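Local coordinates for putative histidine protein kinase (Rhodobacter sphaeroides, PDB 3KYJ) that probably relays phosphate in chemotaxis signalling, through a histidine of the Hpt domain present here, to response regulators such as CheY or CheB, at residues A[64-69]-A[114-119]; A[92-97]-A[126-131]; A[25-30]-A[96-101]. All blocks are in the same frame, centred on the assembly; numbering follows the deposited sequence.

Interaction 1: residues A[64-69]-A[114-119]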
ATOM      1  N   SER A  64       8.590   3.483  11.546  1.00 20.29           N
ATOM      2  CA  SER A  64       8.982   2.076  11.594  0.52 21.22           C
ATOM      3  C   SER A  64       8.440   1.320  12.820  1.00 18.74           C
ATOM      4  O   SER A  64       8.163   0.124  12.714  1.00 18.96           O
ATOM      5  CB  SER A  64      10.515   1.931  11.529  0.52 22.03           C
ATOM      6  OG  SER A  64      11.068   2.415  10.299  0.52 23.04           O
ATOM      7  N   VAL A  65       8.256   1.992  13.953  1.00 18.43           N
ATOM      8  CA  VAL A  65       7.726   1.292  15.125  1.00 20.51           C
ATOM      9  C   VAL A  65       6.250   1.005  14.853  1.00 18.41           C
ATOM     10  O   VAL A  65       5.805  -0.116  15.012  1.00 19.21           O
ATOM     11  CB  VAL A  65       7.927   2.076  16.438  1.00 23.23           C
ATOM     12  CG1 VAL A  65       7.139   1.408  17.610  1.00 25.30           C
ATOM     13  CG2 VAL A  65       9.424   2.145  16.791  1.00 27.40           C
ATOM     14  N   VAL A  66       5.500   2.006  14.407  1.00 17.29           N
ATOM     15  CA  VAL A  66       4.085   1.763  14.046  1.00 17.48           C
ATOM     16  C   VAL A  66       3.977   0.632  12.996  1.00 16.29           C
ATOM     17  O   VAL A  66       3.191  -0.313  13.143  1.00 16.78           O
ATOM     18  CB  VAL A  66       3.372   3.037  13.525  1.00 17.76           C
ATOM     19  CG1 VAL A  66       1.976   2.685  13.033  1.00 18.50           C
ATOM     20  CG2 VAL A  66       3.253   4.108  14.576  1.00 20.57           C
ATOM     21  N   GLU A  67       4.802   0.730  11.960  1.00 15.73           N
ATOM     22  CA  GLU A  67       4.832  -0.243  10.887  1.00 15.52           C
ATOM     23  C   GLU A  67       5.039  -1.651  11.429  1.00 15.35           C
ATOM     24  O   GLU A  67       4.379  -2.580  11.003  1.00 16.03           O
ATOM     25  CB  GLU A  67       5.922   0.120   9.887  1.00 17.11           C
ATOM     26  CG  GLU A  67       5.978  -0.791   8.671  1.00 19.69           C
ATOM     27  CD  GLU A  67       7.127  -0.482   7.745  1.00 23.78           C
ATOM     28  OE1 GLU A  67       7.828   0.520   7.952  1.00 27.21           O
ATOM     29  OE2 GLU A  67       7.350  -1.258   6.817  1.00 27.18           O
ATOM     30  N   SER A  68       5.952  -1.807  12.385  1.00 16.09           N
ATOM     31  CA  SER A  68       6.290  -3.150  12.873  1.00 15.78           C
ATOM     32  C   SER A  68       5.116  -3.814  13.607  1.00 16.17           C
ATOM     33  O   SER A  68       4.988  -5.039  13.573  1.00 16.96           O
ATOM     34  CB  SER A  68       7.519  -3.086  13.794  1.00 16.90           C
ATOM     35  OG  SER A  68       7.271  -2.379  15.007  1.00 16.67           O
ATOM     36  N   ARG A  69       4.270  -3.026  14.260  1.00 14.83           N
ATOM     37  CA  ARG A  69       3.089  -3.603  14.933  1.00 15.55           C
ATOM     38  C   ARG A  69       2.066  -4.057  13.884  1.00 14.88           C
ATOM     39  O   ARG A  69       1.508  -5.154  13.967  1.00 17.26           O
ATOM     40  CB  ARG A  69       2.438  -2.613  15.889  1.00 15.10           C
ATOM     41  CG  ARG A  69       3.066  -2.560  17.301  1.00 16.71           C
ATOM     42  CD  ARG A  69       4.518  -2.145  17.255  1.00 16.45           C
ATOM     43  NE  ARG A  69       5.067  -1.981  18.595  1.00 16.44           N
ATOM     44  CZ  ARG A  69       6.360  -2.122  18.895  1.00 16.87           C
ATOM     45  NH1 ARG A  69       7.248  -2.540  18.004  1.00 16.40           N
ATOM     46  NH2 ARG A  69       6.740  -1.917  20.145  1.00 17.59           N
ATOM     47  N   ALA A 114       5.612  12.291  14.230  1.00 24.35           N
ATOM     48  CA  ALA A 114       6.788  11.455  14.459  1.00 24.12           C
ATOM     49  C   ALA A 114       6.370  10.064  14.902  1.00 23.75           C
ATOM     50  O   ALA A 114       5.223   9.858  15.268  1.00 25.40           O
ATOM     51  CB  ALA A 114       7.701  12.085  15.513  1.00 28.28           C
ATOM     52  N   ASP A 115       7.316   9.135  14.870  1.00 21.67           N
ATOM     53  CA  ASP A 115       7.058   7.751  15.279  1.00 22.01           C
ATOM     54  C   ASP A 115       6.819   7.704  16.782  1.00 23.99           C
ATOM     55  O   ASP A 115       7.180   8.619  17.521  1.00 26.03           O
ATOM     56  CB  ASP A 115       8.228   6.864  14.860  1.00 22.84           C
ATOM     57  CG  ASP A 115       7.864   5.390  14.705  1.00 22.15           C
ATOM     58  OD1 ASP A 115       6.689   4.982  14.854  1.00 22.44           O
ATOM     59  OD2 ASP A 115       8.811   4.635  14.405  1.00 23.55           O
ATOM     60  N   VAL A 116       6.194   6.626  17.232  1.00 23.76           N
ATOM     61  CA  VAL A 116       5.887   6.450  18.644  1.00 29.16           C
ATOM     62  C   VAL A 116       7.034   5.756  19.292  1.00 28.26           C
ATOM     63  O   VAL A 116       7.858   5.126  18.610  1.00 27.90           O
ATOM     64  CB  VAL A 116       4.661   5.532  18.861  1.00 33.99           C
ATOM     65  CG1 VAL A 116       3.430   6.173  18.317  1.00 36.75           C
ATOM     66  CG2 VAL A 116       4.895   4.175  18.217  1.00 36.68           C
ATOM     67  N   GLU A 117       7.092   5.910  20.614  1.00 31.11           N
ATOM     68  CA  GLU A 117       7.900   5.050  21.435  0.66 31.70           C
ATOM     69  C   GLU A 117       7.201   3.721  21.617  1.00 27.91           C
ATOM     70  O   GLU A 117       5.987   3.632  21.968  1.00 28.66           O
ATOM     71  CB  GLU A 117       8.155   5.673  22.805  0.63 37.94           C
ATOM     72  CG  GLU A 117       9.038   6.915  22.777  0.61 45.10           C
ATOM     73  CD  GLU A 117      10.434   6.642  22.244  0.55 48.62           C
ATOM     74  OE1 GLU A 117      10.938   5.513  22.421  0.61 49.87           O
ATOM     75  OE2 GLU A 117      11.038   7.565  21.658  0.54 51.15           O
ATOM     76  N   GLY A 118       7.997   2.692  21.376  1.00 23.79           N
ATOM     77  CA  GLY A 118       7.517   1.332  21.347  1.00 23.93           C
ATOM     78  C   GLY A 118       7.141   0.734  22.678  1.00 23.51           C
ATOM     79  O   GLY A 118       6.489  -0.296  22.688  1.00 21.79           O
ATOM     80  N   THR A 119       7.540   1.354  23.784  1.00 28.38           N
ATOM     81  CA  THR A 119       7.357   0.752  25.105  0.66 30.12           C
ATOM     82  C   THR A 119       5.930   0.300  25.418  1.00 30.98           C
ATOM     83  O   THR A 119       5.700  -0.813  25.911  1.00 29.69           O
ATOM     84  CB  THR A 119       7.749   1.738  26.181  0.66 34.40           C
ATOM     85  OG1 THR A 119       8.993   2.334  25.817  0.66 33.44           O
ATOM     86  CG2 THR A 119       7.854   1.033  27.518  0.66 39.45           C
TER

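Interaction 2: residues A[92-97]-A[126-131]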
ATOM      1  N   VAL A  92      -8.855 -13.388  17.095  1.00 19.20           N
ATOM      2  CA  VAL A  92      -9.766 -12.256  17.020  1.00 19.54           C
ATOM      3  C   VAL A  92      -9.519 -11.308  18.190  1.00 20.41           C
ATOM      4  O   VAL A  92      -9.454 -10.098  18.030  1.00 20.93           O
ATOM      5  CB  VAL A  92     -11.242 -12.715  16.934  1.00 20.24           C
ATOM      6  CG1 VAL A  92     -12.179 -11.531  17.077  1.00 22.79           C
ATOM      7  CG2 VAL A  92     -11.469 -13.454  15.620  1.00 21.01           C
ATOM      8  N   GLU A  93      -9.327 -11.890  19.368  1.00 22.16           N
ATOM      9  CA  GLU A  93      -9.082 -11.136  20.589  1.00 25.05           C
ATOM     10  C   GLU A  93      -7.798 -10.289  20.524  1.00 22.10           C
ATOM     11  O   GLU A  93      -7.794  -9.097  20.858  1.00 23.63           O
ATOM     12  CB  GLU A  93      -8.968 -12.138  21.748  1.00 30.39           C
ATOM     13  CG  GLU A  93      -8.538 -11.591  23.071  1.00 40.60           C
ATOM     14  CD  GLU A  93      -8.416 -12.694  24.109  1.00 45.37           C
ATOM     15  OE1 GLU A  93      -9.307 -13.577  24.158  1.00 45.42           O
ATOM     16  OE2 GLU A  93      -7.426 -12.679  24.871  1.00 48.36           O
ATOM     17  N   ILE A  94      -6.712 -10.935  20.126  1.00 21.20           N
ATOM     18  CA  ILE A  94      -5.410 -10.279  20.031  1.00 18.98           C
ATOM     19  C   ILE A  94      -5.498  -9.144  18.996  1.00 19.24           C
ATOM     20  O   ILE A  94      -4.962  -8.051  19.202  1.00 20.58           O
ATOM     21  CB  ILE A  94      -4.297 -11.259  19.654  1.00 20.63           C
ATOM     22  CG1 ILE A  94      -4.075 -12.265  20.795  1.00 25.88           C
ATOM     23  CG2 ILE A  94      -2.996 -10.517  19.362  1.00 24.17           C
ATOM     24  CD1 ILE A  94      -3.238 -13.454  20.387  1.00 30.99           C
ATOM     25  N   LEU A  95      -6.202  -9.379  17.897  1.00 18.02           N
ATOM     26  CA  LEU A  95      -6.288  -8.353  16.859  1.00 16.05           C
ATOM     27  C   LEU A  95      -7.197  -7.195  17.267  1.00 16.42           C
ATOM     28  O   LEU A  95      -6.956  -6.064  16.839  1.00 16.13           O
ATOM     29  CB  LEU A  95      -6.697  -8.943  15.522  1.00 16.05           C
ATOM     30  CG  LEU A  95      -5.690  -9.896  14.886  1.00 15.96           C
ATOM     31  CD1 LEU A  95      -6.260 -10.586  13.643  1.00 17.99           C
ATOM     32  CD2 LEU A  95      -4.402  -9.130  14.538  1.00 18.51           C
ATOM     33  N   LEU A  96      -8.233  -7.454  18.072  1.00 18.23           N
ATOM     34  CA  LEU A  96      -9.035  -6.371  18.630  1.00 20.23           C
ATOM     35  C   LEU A  96      -8.161  -5.483  19.543  1.00 19.95           C
ATOM     36  O   LEU A  96      -8.228  -4.264  19.472  1.00 20.58           O
ATOM     37  CB  LEU A  96     -10.260  -6.885  19.403  1.00 22.70           C
ATOM     38  CG  LEU A  96     -11.459  -7.160  18.502  1.00 25.76           C
ATOM     39  CD1 LEU A  96     -12.532  -7.911  19.296  1.00 30.26           C
ATOM     40  CD2 LEU A  96     -12.001  -5.864  17.933  1.00 27.78           C
ATOM     41  N   PHE A  97      -7.334  -6.108  20.381  1.00 20.40           N
ATOM     42  CA  PHE A  97      -6.372  -5.380  21.206  1.00 20.30           C
ATOM     43  C   PHE A  97      -5.421  -4.590  20.298  1.00 19.07           C
ATOM     44  O   PHE A  97      -5.145  -3.409  20.538  1.00 19.52           O
ATOM     45  CB  PHE A  97      -5.622  -6.394  22.100  1.00 22.57           C
ATOM     46  CG  PHE A  97      -4.552  -5.805  22.985  1.00 24.20           C
ATOM     47  CD1 PHE A  97      -4.750  -4.629  23.666  1.00 28.00           C
ATOM     48  CD2 PHE A  97      -3.345  -6.449  23.110  1.00 28.07           C
ATOM     49  CE1 PHE A  97      -3.738  -4.099  24.491  1.00 28.66           C
ATOM     50  CE2 PHE A  97      -2.343  -5.929  23.922  1.00 29.23           C
ATOM     51  CZ  PHE A  97      -2.545  -4.758  24.591  1.00 28.28           C
ATOM     52  N   ASP A 126       4.617  -9.102  22.123  1.00 25.28           N
ATOM     53  CA  ASP A 126       4.813 -10.431  22.687  1.00 28.51           C
ATOM     54  C   ASP A 126       3.627 -11.360  22.407  1.00 26.39           C
ATOM     55  O   ASP A 126       3.821 -12.533  22.086  1.00 26.42           O
ATOM     56  CB  ASP A 126       5.042 -10.349  24.200  1.00 32.09           C
ATOM     57  CG  ASP A 126       6.459  -9.945  24.577  1.00 38.71           C
ATOM     58  OD1 ASP A 126       7.370  -9.945  23.711  1.00 40.92           O
ATOM     59  OD2 ASP A 126       6.668  -9.661  25.777  1.00 41.89           O
ATOM     60  N   GLN A 127       2.409 -10.827  22.508  1.00 25.89           N
ATOM     61  CA  GLN A 127       1.201 -11.643  22.302  1.00 27.27           C
ATOM     62  C   GLN A 127       1.107 -12.087  20.857  1.00 26.38           C
ATOM     63  O   GLN A 127       0.788 -13.222  20.555  1.00 27.00           O
ATOM     64  CB  GLN A 127      -0.046 -10.856  22.690  1.00 34.39           C
ATOM     65  CG  GLN A 127      -0.188 -10.613  24.184  1.00 43.99           C
ATOM     66  CD  GLN A 127      -1.378  -9.745  24.531  1.00 50.73           C
ATOM     67  OE1 GLN A 127      -2.390  -9.751  23.831  1.00 50.21           O
ATOM     68  NE2 GLN A 127      -1.264  -8.990  25.618  1.00 60.37           N
ATOM     69  N   LEU A 128       1.382 -11.173  19.943  1.00 24.10           N
ATOM     70  CA  LEU A 128       1.373 -11.542  18.540  1.00 23.97           C
ATOM     71  C   LEU A 128       2.431 -12.605  18.259  1.00 25.80           C
ATOM     72  O   LEU A 128       2.143 -13.606  17.600  1.00 26.61           O
ATOM     73  CB  LEU A 128       1.596 -10.319  17.657  1.00 21.55           C
ATOM     74  CG  LEU A 128       0.435  -9.333  17.582  1.00 18.75           C
ATOM     75  CD1 LEU A 128       0.939  -7.994  17.098  1.00 19.08           C
ATOM     76  CD2 LEU A 128      -0.698  -9.815  16.644  1.00 20.68           C
ATOM     77  N   ARG A 129       3.653 -12.426  18.785  1.00 28.00           N
ATOM     78  CA  ARG A 129       4.709 -13.374  18.479  1.00 30.59           C
ATOM     79  C   ARG A 129       4.365 -14.753  19.049  1.00 31.26           C
ATOM     80  O   ARG A 129       4.653 -15.758  18.422  1.00 32.08           O
ATOM     81  CB  ARG A 129       6.064 -12.907  19.039  1.00 31.69           C
ATOM     82  CG  ARG A 129       6.636 -11.702  18.335  1.00 33.61           C
ATOM     83  CD  ARG A 129       8.129 -11.494  18.725  1.00 34.95           C
ATOM     84  NE  ARG A 129       8.620 -10.140  18.412  1.00 35.61           N
ATOM     85  CZ  ARG A 129       8.839  -9.699  17.177  1.00 36.99           C
ATOM     86  NH1 ARG A 129       8.609 -10.477  16.123  1.00 38.85           N
ATOM     87  NH2 ARG A 129       9.279  -8.472  16.985  1.00 36.98           N
ATOM     88  N   SER A 130       3.761 -14.768  20.237  1.00 30.98           N
ATOM     89  CA  SER A 130       3.362 -16.010  20.902  1.00 32.04           C
ATOM     90  C   SER A 130       2.288 -16.748  20.095  1.00 31.78           C
ATOM     91  O   SER A 130       2.421 -17.938  19.849  1.00 32.57           O
ATOM     92  CB  SER A 130       2.803 -15.708  22.292  1.00 35.31           C
ATOM     93  OG  SER A 130       2.195 -16.881  22.835  1.00 37.20           O
ATOM     94  N   LYS A 131       1.228 -16.043  19.697  1.00 31.73           N
ATOM     95  CA  LYS A 131       0.167 -16.673  18.917  1.00 31.64           C
ATOM     96  C   LYS A 131       0.723 -17.154  17.576  1.00 31.90           C
ATOM     97  O   LYS A 131       0.438 -18.257  17.151  1.00 33.25           O
ATOM     98  CB  LYS A 131      -1.017 -15.743  18.729  1.00 32.36           C
ATOM     99  CG  LYS A 131      -2.202 -16.429  18.039  1.00 33.92           C
ATOM    100  CD  LYS A 131      -2.636 -17.691  18.761  1.00 35.75           C
ATOM    101  CE  LYS A 131      -4.042 -18.086  18.291  1.00 37.32           C
ATOM    102  NZ  LYS A 131      -4.472 -19.398  18.857  1.00 41.11           N
TER

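Interaction 3: residues A[25-30]-A[96-101]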
ATOM      1  N   ASP A  25     -11.099   1.595  11.157  1.00 18.40           N
ATOM      2  CA  ASP A  25     -12.542   1.354  11.259  1.00 21.16           C
ATOM      3  C   ASP A  25     -12.887   0.025  10.575  1.00 19.17           C
ATOM      4  O   ASP A  25     -13.711  -0.736  11.076  1.00 20.37           O
ATOM      5  CB  ASP A  25     -13.350   2.485  10.616  1.00 24.79           C
ATOM      6  CG  ASP A  25     -13.425   3.744  11.486  1.00 27.75           C
ATOM      7  OD1 ASP A  25     -13.059   3.698  12.685  1.00 28.50           O
ATOM      8  OD2 ASP A  25     -13.865   4.781  10.954  1.00 30.78           O
ATOM      9  N   ALA A  26     -12.274  -0.228   9.421  1.00 18.05           N
ATOM     10  CA  ALA A  26     -12.541  -1.464   8.674  1.00 17.59           C
ATOM     11  C   ALA A  26     -11.974  -2.678   9.426  1.00 16.49           C
ATOM     12  O   ALA A  26     -12.592  -3.732   9.470  1.00 16.91           O
ATOM     13  CB  ALA A  26     -11.953  -1.372   7.263  1.00 18.48           C
ATOM     14  N   MET A  27     -10.791  -2.514  10.025  1.00 16.28           N
ATOM     15  CA  MET A  27     -10.189  -3.570  10.818  1.00 16.35           C
ATOM     16  C   MET A  27     -11.096  -3.944  11.993  1.00 17.45           C
ATOM     17  O   MET A  27     -11.449  -5.122  12.185  1.00 16.70           O
ATOM     18  CB  MET A  27      -8.811  -3.125  11.319  1.00 15.83           C
ATOM     19  CG  MET A  27      -8.134  -4.136  12.217  1.00 16.41           C
ATOM     20  SD  MET A  27      -6.576  -3.464  12.866  1.00 16.03           S
ATOM     21  CE  MET A  27      -5.884  -4.934  13.586  1.00 18.79           C
ATOM     22  N   GLU A  28     -11.525  -2.935  12.743  1.00 18.97           N
ATOM     23  CA  GLU A  28     -12.419  -3.171  13.860  1.00 20.35           C
ATOM     24  C   GLU A  28     -13.761  -3.754  13.421  1.00 19.89           C
ATOM     25  O   GLU A  28     -14.277  -4.660  14.066  1.00 20.96           O
ATOM     26  CB  GLU A  28     -12.642  -1.890  14.664  1.00 24.37           C
ATOM     27  CG  GLU A  28     -13.353  -2.183  15.975  1.00 30.41           C
ATOM     28  CD  GLU A  28     -13.767  -0.953  16.756  1.00 34.62           C
ATOM     29  OE1 GLU A  28     -13.970   0.117  16.146  1.00 37.58           O
ATOM     30  OE2 GLU A  28     -13.923  -1.081  17.988  1.00 35.26           O
ATOM     31  N   ALA A  29     -14.339  -3.260  12.332  1.00 19.68           N
ATOM     32  CA  ALA A  29     -15.638  -3.792  11.888  1.00 20.85           C
ATOM     33  C   ALA A  29     -15.559  -5.285  11.567  1.00 18.73           C
ATOM     34  O   ALA A  29     -16.467  -6.059  11.926  1.00 19.26           O
ATOM     35  CB  ALA A  29     -16.156  -3.030  10.684  1.00 22.66           C
ATOM     36  N   SER A  30     -14.496  -5.698  10.872  1.00 17.43           N
ATOM     37  CA  SER A  30     -14.352  -7.111  10.524  1.00 18.27           C
ATOM     38  C   SER A  30     -14.194  -7.975  11.787  1.00 17.10           C
ATOM     39  O   SER A  30     -14.768  -9.069  11.880  1.00 17.79           O
ATOM     40  CB  SER A  30     -13.160  -7.334   9.608  1.00 21.37           C
ATOM     41  OG  SER A  30     -13.304  -6.594   8.404  1.00 31.20           O
ATOM     42  N   LEU A  96      -8.233  -7.454  18.072  1.00 18.23           N
ATOM     43  CA  LEU A  96      -9.035  -6.371  18.630  1.00 20.23           C
ATOM     44  C   LEU A  96      -8.161  -5.483  19.543  1.00 19.95           C
ATOM     45  O   LEU A  96      -8.228  -4.264  19.472  1.00 20.58           O
ATOM     46  CB  LEU A  96     -10.260  -6.885  19.403  1.00 22.70           C
ATOM     47  CG  LEU A  96     -11.459  -7.160  18.502  1.00 25.76           C
ATOM     48  CD1 LEU A  96     -12.532  -7.911  19.296  1.00 30.26           C
ATOM     49  CD2 LEU A  96     -12.001  -5.864  17.933  1.00 27.78           C
ATOM     50  N   PHE A  97      -7.334  -6.108  20.381  1.00 20.40           N
ATOM     51  CA  PHE A  97      -6.372  -5.380  21.206  1.00 20.30           C
ATOM     52  C   PHE A  97      -5.421  -4.590  20.298  1.00 19.07           C
ATOM     53  O   PHE A  97      -5.145  -3.409  20.538  1.00 19.52           O
ATOM     54  CB  PHE A  97      -5.622  -6.394  22.100  1.00 22.57           C
ATOM     55  CG  PHE A  97      -4.552  -5.805  22.985  1.00 24.20           C
ATOM     56  CD1 PHE A  97      -4.750  -4.629  23.666  1.00 28.00           C
ATOM     57  CD2 PHE A  97      -3.345  -6.449  23.110  1.00 28.07           C
ATOM     58  CE1 PHE A  97      -3.738  -4.099  24.491  1.00 28.66           C
ATOM     59  CE2 PHE A  97      -2.343  -5.929  23.922  1.00 29.23           C
ATOM     60  CZ  PHE A  97      -2.545  -4.758  24.591  1.00 28.28           C
ATOM     61  N   ALA A  98      -4.947  -5.228  19.233  1.00 17.56           N
ATOM     62  CA  ALA A  98      -4.087  -4.538  18.282  1.00 17.02           C
ATOM     63  C   ALA A  98      -4.779  -3.332  17.665  1.00 17.15           C
ATOM     64  O   ALA A  98      -4.158  -2.290  17.507  1.00 16.71           O
ATOM     65  CB  ALA A  98      -3.581  -5.470  17.216  1.00 18.89           C
ATOM     66  N   SER A  99      -6.060  -3.452  17.323  1.00 17.09           N
ATOM     67  CA  SER A  99      -6.750  -2.344  16.675  1.00 17.91           C
ATOM     68  C   SER A  99      -6.823  -1.160  17.638  1.00 17.50           C
ATOM     69  O   SER A  99      -6.602  -0.022  17.220  1.00 18.32           O
ATOM     70  CB  SER A  99      -8.133  -2.767  16.145  1.00 21.28           C
ATOM     71  OG  SER A  99      -9.070  -2.983  17.166  1.00 25.12           O
ATOM     72  N   ASP A 100      -7.083  -1.420  18.921  1.00 18.71           N
ATOM     73  CA  ASP A 100      -7.140  -0.329  19.892  1.00 21.77           C
ATOM     74  C   ASP A 100      -5.769   0.321  20.064  1.00 20.84           C
ATOM     75  O   ASP A 100      -5.672   1.538  20.209  1.00 20.50           O
ATOM     76  CB  ASP A 100      -7.649  -0.828  21.245  1.00 25.43           C
ATOM     77  CG  ASP A 100      -9.145  -1.066  21.256  1.00 31.61           C
ATOM     78  OD1 ASP A 100      -9.866  -0.505  20.392  1.00 32.48           O
ATOM     79  OD2 ASP A 100      -9.595  -1.799  22.156  1.00 33.94           O
ATOM     80  N   THR A 101      -4.731  -0.506  20.063  1.00 19.79           N
ATOM     81  CA  THR A 101      -3.357  -0.046  20.221  1.00 20.53           C
ATOM     82  C   THR A 101      -2.949   0.809  19.015  1.00 18.93           C
ATOM     83  O   THR A 101      -2.409   1.913  19.169  1.00 19.25           O
ATOM     84  CB  THR A 101      -2.404  -1.238  20.370  1.00 20.61           C
ATOM     85  OG1 THR A 101      -2.740  -1.980  21.551  1.00 21.20           O
ATOM     86  CG2 THR A 101      -0.945  -0.751  20.468  1.00 22.88           C
TER

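Interaction 1: residues A[64-69]-A[114-119]
Asp115 reaches from the loop 114-119 to the start of helix 64-82 and spreads its carboxylate across two consecutive backbone N-H groups. OD2 accepts from Val65 N at 2.7 Å in an almost straight bond (170°), and OD1 accepts from Val66 N at 3.2 Å; both oxygens use their syn lone pairs. The first torsion of Asp115 (-156°) swings CG roughly opposite its own backbone N, which carries the carboxylate out to the helix. A weak bond from Val116 N to OD1 further limits its rotation. The negative charge sits at the N-terminal end of the helix, where the helix dipole would be expected to favour it.

The close-packed side lies just beyond the carboxylate. Val116 CG2 meets Val65 CG1 at 3.6 Å and, slightly farther off, Val66 CG2, while Thr109 of helix 89-112 touches both Val66 and Val116. Val65 CG1 also rests 3.8 Å from Gly118 CA and lies over the centre of one guanidinium face of Arg69.

The polar link between Arg69 and Gly118 is weaker: NH2 gives Gly118 O a bond 3.0 Å long but bent to 125°, and the side chain relies more on its NE bond to Ser121 and its NH1 bond to Ser68 OG. The more open side is the end with the partly exposed Asp115 and Ser64, where Ser64 also packs on the chain of another protein. Bidentate binding of first-turn N-H groups, which have no carbonyl partner within the helix, is a capping-like interaction at the helix N terminus, made by a side chain remote in sequence, from the loop that leads to helix 122-135.

Interaction 2: residues A[92-97]-A[126-131]
Antiparallel helix packing joins the C-terminal helix 122-135 to helix 89-112, with Ile94 set against Leu128 and Lys131 at its centre. The axes of the two segments run at 156° to each other and come within 10.4 Å, a separation bridged mainly by side chains.

Ile94 divides its work between two branches. Its CG2 methyl slides past Leu128 and meets CD2 at 3.6 Å, whereas CD1, at the end of the longer branch, lies against the methylene base of Lys131, 3.6 Å from CB and 3.9 Å from CG. The Lys131 chain starts out toward Ile94 and then bends at its second torsion (55°), which leads the ammonium away from the apolar contact to salt bridges with Asp88 and Glu90. One side chain thus contributes its aliphatic part to the packing and its charge to the acidic residues around the start of helix 89-112. Leu95 CD2 adds a looser touch on Leu128 CD2 at 4.3 Å.

At the other end, Phe97 and Gln127 form the more exposed part of the contact. The extended Gln127 chain carries its amide to the ring, where it approaches CD2 and CE2 obliquely, with OE1 3.5 Å from CD2 and NE2 3.7 Å from CE2. Although the two side chains cross at about a right angle, the ring and amide planes are within 18° of parallel.

Leu72 of helix 64-82 also touches Leu128, while Cys73 and Ile77 of that helix meet Leu95. The interface is an apolar helix-helix seam bordered by polar side chains, as in CheA P1 (Hpt) domains, where a further C-terminal helix packs on the four-helix bundle.

Interaction 3: residues A[25-30]-A[96-101]
Met27 extends its thioether across Ser99, with SD 3.7 Å from Ser99 CB and CE 4.0 Å from both Ser99 CB and N. Its side chain is fully stretched: CG stands opposite the backbone N (chi1 177°), and the next two torsions are also extended, so the sulfur and methyl span the space between the helices instead of folding back. The methyl then comes to 4.3 Å from Ala98 CB, a slighter touch.

Ser99 presents its CB to the sulfur, while its hydroxyl is engaged within its own helix. OG lies between the backbone N and carbonyl carbon (chi1 72°), from where it donates to Leu96 O at 2.8 Å; that carbonyl also accepts the helical bond from Asp100 N. A buried polar atom is thereby satisfied locally, leaving the carbon side of serine for the apolar contact. Such a small residue suits the nearest backbone approach, Glu28 opposite Ser99.

Glu28 makes looser contacts at the border. Its CG is 4.4 Å from Leu96 CD2, while its carboxylate lies near that of Asp100; OE2 ends 4.8 Å from Asp100 OD1, a proximity of like charges that might modestly raise the proton affinity of either group.

The segment axes are inclined at 158°, 9.7 Å apart at their closest approach, making this an antiparallel pair. Helix 40-60 lies along another side of helix 10-35, where Leu47 and Val51 also pack on Met27. Across helix 89-112, Leu124 of helix 122-135 touches Phe97, Ala98 and Thr101, which places this part of helix 89-112 between helix 10-35 and the C-terminal helix.

How the interactions relate
Helix 89-112 connects interactions 2 and 3 directly: they share Leu96 and Phe97, their centres are about 12 Å apart, and Met27 CE of interaction 3 lies 3.6 Å from Leu95 O of interaction 2. Interaction 1 is about 17 Å from each of the others, centre to centre. It meets interaction 2 through packing of Leu128 CD1 on Arg69 O at 4.3 Å, but does not touch interaction 3. Interactions 1 and 2 involve successive parts of the C-terminal region, first the loop and then helix 122-135. His52, the predicted phosphorylation site, lies on helix 40-60, which packs against both Val66 of interaction 1 and Met27 of interaction 3.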